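Local coordinates for UDP-glucose:anthocyanidin 3-O-glucosyltransferase (Clitoria ternatea, PDB 4REL), which is a glycosyltransferase-family protein of the GT-B fold, with 3,5,7-trihydroxy-2-(4-hydroxyphenyl)-4H-chromen-4-one bound in this model, at residues V337-T342 / P358-P363. Sequence-based numbering, arbitrary orientation.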
ATOM      1  N   VAL A 337      19.072   0.695 -11.247  1.00 14.59           N
ATOM      2  CA  VAL A 337      18.620  -0.088 -10.090  1.00 12.40           C
ATOM      3  C   VAL A 337      18.311  -1.522 -10.507  1.00 14.89           C
ATOM      4  O   VAL A 337      17.474  -1.749 -11.385  1.00 13.48           O
ATOM      5  CB  VAL A 337      17.387   0.558  -9.416  1.00 14.18           C
ATOM      6  CG1 VAL A 337      16.859  -0.315  -8.262  1.00 13.19           C
ATOM      7  CG2 VAL A 337      17.735   1.955  -8.922  1.00 16.81           C
ATOM      8  N   GLY A 338      18.986  -2.483  -9.873  1.00 10.80           N
ATOM      9  CA  GLY A 338      18.869  -3.875 -10.266  1.00  9.61           C
ATOM     10  C   GLY A 338      18.086  -4.719  -9.284  1.00 10.94           C
ATOM     11  O   GLY A 338      17.635  -5.810  -9.618  1.00 11.82           O
ATOM     12  N   VAL A 339      17.909  -4.220  -8.067  1.00  9.58           N
ATOM     13  CA  VAL A 339      17.103  -4.939  -7.084  1.00  8.34           C
ATOM     14  C   VAL A 339      16.564  -3.960  -6.050  1.00 11.83           C
ATOM     15  O   VAL A 339      17.227  -2.971  -5.727  1.00 12.93           O
ATOM     16  CB  VAL A 339      17.908  -6.098  -6.414  1.00  8.36           C
ATOM     17  CG1 VAL A 339      19.005  -5.557  -5.494  1.00  8.87           C
ATOM     18  CG2 VAL A 339      16.983  -7.036  -5.648  1.00  9.84           C
ATOM     19  N   PHE A 340      15.353  -4.231  -5.559  1.00  7.78           N
ATOM     20  CA  PHE A 340      14.696  -3.422  -4.544  1.00  8.47           C
ATOM     21  C   PHE A 340      14.555  -4.313  -3.307  1.00 10.49           C
ATOM     22  O   PHE A 340      13.902  -5.359  -3.354  1.00 11.38           O
ATOM     23  CB  PHE A 340      13.321  -3.009  -5.057  1.00  7.93           C
ATOM     24  CG  PHE A 340      12.499  -2.191  -4.086  1.00 10.29           C
ATOM     25  CD1 PHE A 340      13.094  -1.385  -3.123  1.00  9.76           C
ATOM     26  CD2 PHE A 340      11.115  -2.231  -4.153  1.00 11.70           C
ATOM     27  CE1 PHE A 340      12.321  -0.627  -2.251  1.00 12.43           C
ATOM     28  CE2 PHE A 340      10.333  -1.481  -3.277  1.00 11.56           C
ATOM     29  CZ  PHE A 340      10.942  -0.679  -2.326  1.00 12.96           C
ATOM     30  N   VAL A 341      15.201  -3.909  -2.217  1.00  8.56           N
ATOM     31  CA  VAL A 341      15.159  -4.654  -0.967  1.00  6.70           C
ATOM     32  C   VAL A 341      14.111  -3.945  -0.123  1.00  8.79           C
ATOM     33  O   VAL A 341      14.267  -2.764   0.231  1.00  9.70           O
ATOM     34  CB  VAL A 341      16.534  -4.621  -0.301  1.00  8.77           C
ATOM     35  CG1 VAL A 341      16.514  -5.390   1.023  1.00  8.13           C
ATOM     36  CG2 VAL A 341      17.580  -5.187  -1.264  1.00 10.69           C
ATOM     37  N   THR A 342      13.029  -4.654   0.181  1.00 10.59           N
ATOM     38  CA  THR A 342      11.802  -3.992   0.605  1.00 10.30           C
ATOM     39  C   THR A 342      11.047  -4.758   1.686  1.00 13.87           C
ATOM     40  O   THR A 342      11.149  -5.985   1.792  1.00 11.39           O
ATOM     41  CB  THR A 342      10.863  -3.788  -0.604  1.00 14.62           C
ATOM     42  OG1 THR A 342       9.633  -3.193  -0.171  1.00 14.94           O
ATOM     43  CG2 THR A 342      10.551  -5.116  -1.284  1.00 12.75           C
ATOM     44  N   PRO A 358      13.220  -6.327  -9.792  1.00 10.93           N
ATOM     45  CA  PRO A 358      12.996  -7.525  -8.977  1.00  7.61           C
ATOM     46  C   PRO A 358      13.243  -7.221  -7.501  1.00  9.36           C
ATOM     47  O   PRO A 358      13.906  -6.229  -7.189  1.00  8.20           O
ATOM     48  CB  PRO A 358      14.033  -8.514  -9.518  1.00 10.25           C
ATOM     49  CG  PRO A 358      15.116  -7.655 -10.067  1.00 12.81           C
ATOM     50  CD  PRO A 358      14.423  -6.445 -10.636  1.00 11.91           C
ATOM     51  N   MET A 359      12.702  -8.038  -6.600  1.00  7.78           N
ATOM     52  CA  MET A 359      12.736  -7.684  -5.181  1.00  9.38           C
ATOM     53  C   MET A 359      13.358  -8.737  -4.275  1.00 10.47           C
ATOM     54  O   MET A 359      13.313  -9.921  -4.566  1.00 11.76           O
ATOM     55  CB  MET A 359      11.318  -7.374  -4.694  1.00  9.23           C
ATOM     56  CG  MET A 359      10.806  -6.021  -5.160  1.00  7.70           C
ATOM     57  SD  MET A 359       9.028  -5.820  -4.976  1.00 11.63           S
ATOM     58  CE  MET A 359       8.437  -6.741  -6.403  1.00 10.43           C
ATOM     59  N   ILE A 360      13.954  -8.272  -3.177  1.00 11.18           N
ATOM     60  CA  ILE A 360      14.325  -9.128  -2.054  1.00  8.81           C
ATOM     61  C   ILE A 360      13.456  -8.658  -0.908  1.00  8.03           C
ATOM     62  O   ILE A 360      13.456  -7.468  -0.574  1.00 10.71           O
ATOM     63  CB  ILE A 360      15.797  -8.950  -1.657  1.00 12.31           C
ATOM     64  CG1 ILE A 360      16.713  -9.451  -2.771  1.00 10.13           C
ATOM     65  CG2 ILE A 360      16.101  -9.695  -0.344  1.00 10.28           C
ATOM     66  CD1 ILE A 360      18.164  -9.011  -2.620  1.00 11.27           C
ATOM     67  N   CYS A 361      12.707  -9.584  -0.315  1.00 10.54           N
ATOM     68  CA  CYS A 361      11.592  -9.232   0.560  1.00  9.34           C
ATOM     69  C   CYS A 361      11.842  -9.637   1.998  1.00 10.10           C
ATOM     70  O   CYS A 361      12.254 -10.759   2.269  1.00 11.47           O
ATOM     71  CB  CYS A 361      10.325  -9.953   0.100  1.00 13.40           C
ATOM     72  SG  CYS A 361       9.843  -9.605  -1.613  1.00 15.78           S
ATOM     73  N   ARG A 362      11.583  -8.716   2.916  1.00 11.14           N
ATOM     74  CA  ARG A 362      11.548  -9.044   4.335  1.00  9.11           C
ATOM     75  C   ARG A 362      10.279  -8.423   4.901  1.00 13.70           C
ATOM     76  O   ARG A 362      10.302  -7.295   5.391  1.00 13.62           O
ATOM     77  CB  ARG A 362      12.790  -8.490   5.047  1.00  9.79           C
ATOM     78  CG  ARG A 362      13.161  -9.189   6.369  1.00 14.71           C
ATOM     79  CD  ARG A 362      12.035  -9.084   7.393  1.00 18.34           C
ATOM     80  NE  ARG A 362      12.454  -9.221   8.784  1.00 16.67           N
ATOM     81  CZ  ARG A 362      11.613  -9.468   9.784  1.00 19.04           C
ATOM     82  NH1 ARG A 362      10.313  -9.609   9.541  1.00 17.92           N
ATOM     83  NH2 ARG A 362      12.068  -9.568  11.027  1.00 19.15           N
ATOM     84  N   PRO A 363       9.168  -9.167   4.855  1.00 10.50           N
ATOM     85  CA  PRO A 363       7.902  -8.612   5.355  1.00 11.74           C
ATOM     86  C   PRO A 363       7.921  -8.490   6.882  1.00 17.33           C
ATOM     87  O   PRO A 363       8.427  -9.391   7.563  1.00 17.72           O
ATOM     88  CB  PRO A 363       6.856  -9.636   4.883  1.00 10.66           C
ATOM     89  CG  PRO A 363       7.617 -10.921   4.681  1.00 13.99           C
ATOM     90  CD  PRO A 363       9.039 -10.544   4.344  1.00 12.58           C
TER
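Ile360 fits against two valines of strand 337-342 on one face of the sheet. Its CG1 lies 3.8 Å from Val339 CG2, and its CD1 lies 4.1 Å from Val341 CG2. Ile360 and Val341 run side by side and point the same way, whereas Val339 comes at Ile360 aslant. CG1 of Ile360 is anti to its carbonyl carbon (chi1 -66°), which turns that branch back toward Val339. Helix 392-403 covers this face.

Phe340, Thr342 and Met359 lie on the opposite face, where helix 346-354 covers Phe340 and Met359. The near part of Met359 runs alongside Phe340, with CG 3.9 Å from Phe340 CB; the chain then bends at chi3 (-79°) and leads away. Met359 SD sits 5.4 Å from the Phe340 ring centroid, an oblique Met-aromatic contact. Thr342 CG2 reaches across to Met359 CG at 4.0 Å, while Thr342 CB rests over one face of the Phe340 ring, toward the rim. Thr342 OG1 is hydrogen-bonded to Cys344 N.

Four backbone hydrogen bonds fix the register. Phe340 N donates to Pro358 O, and Phe340 O accepts from Ile360 N (2.9 Å). Thr342 N then donates to Ile360 O, and Thr342 O accepts from Arg362 N (3.0 Å, 172° at the hydrogen). Beyond the strand, Arg362 forms a salt bridge to Glu281.

The two parallel strands and helix 346-354 make a beta-alpha-beta unit in the Rossmann-like C-terminal domain of the GT-B fold.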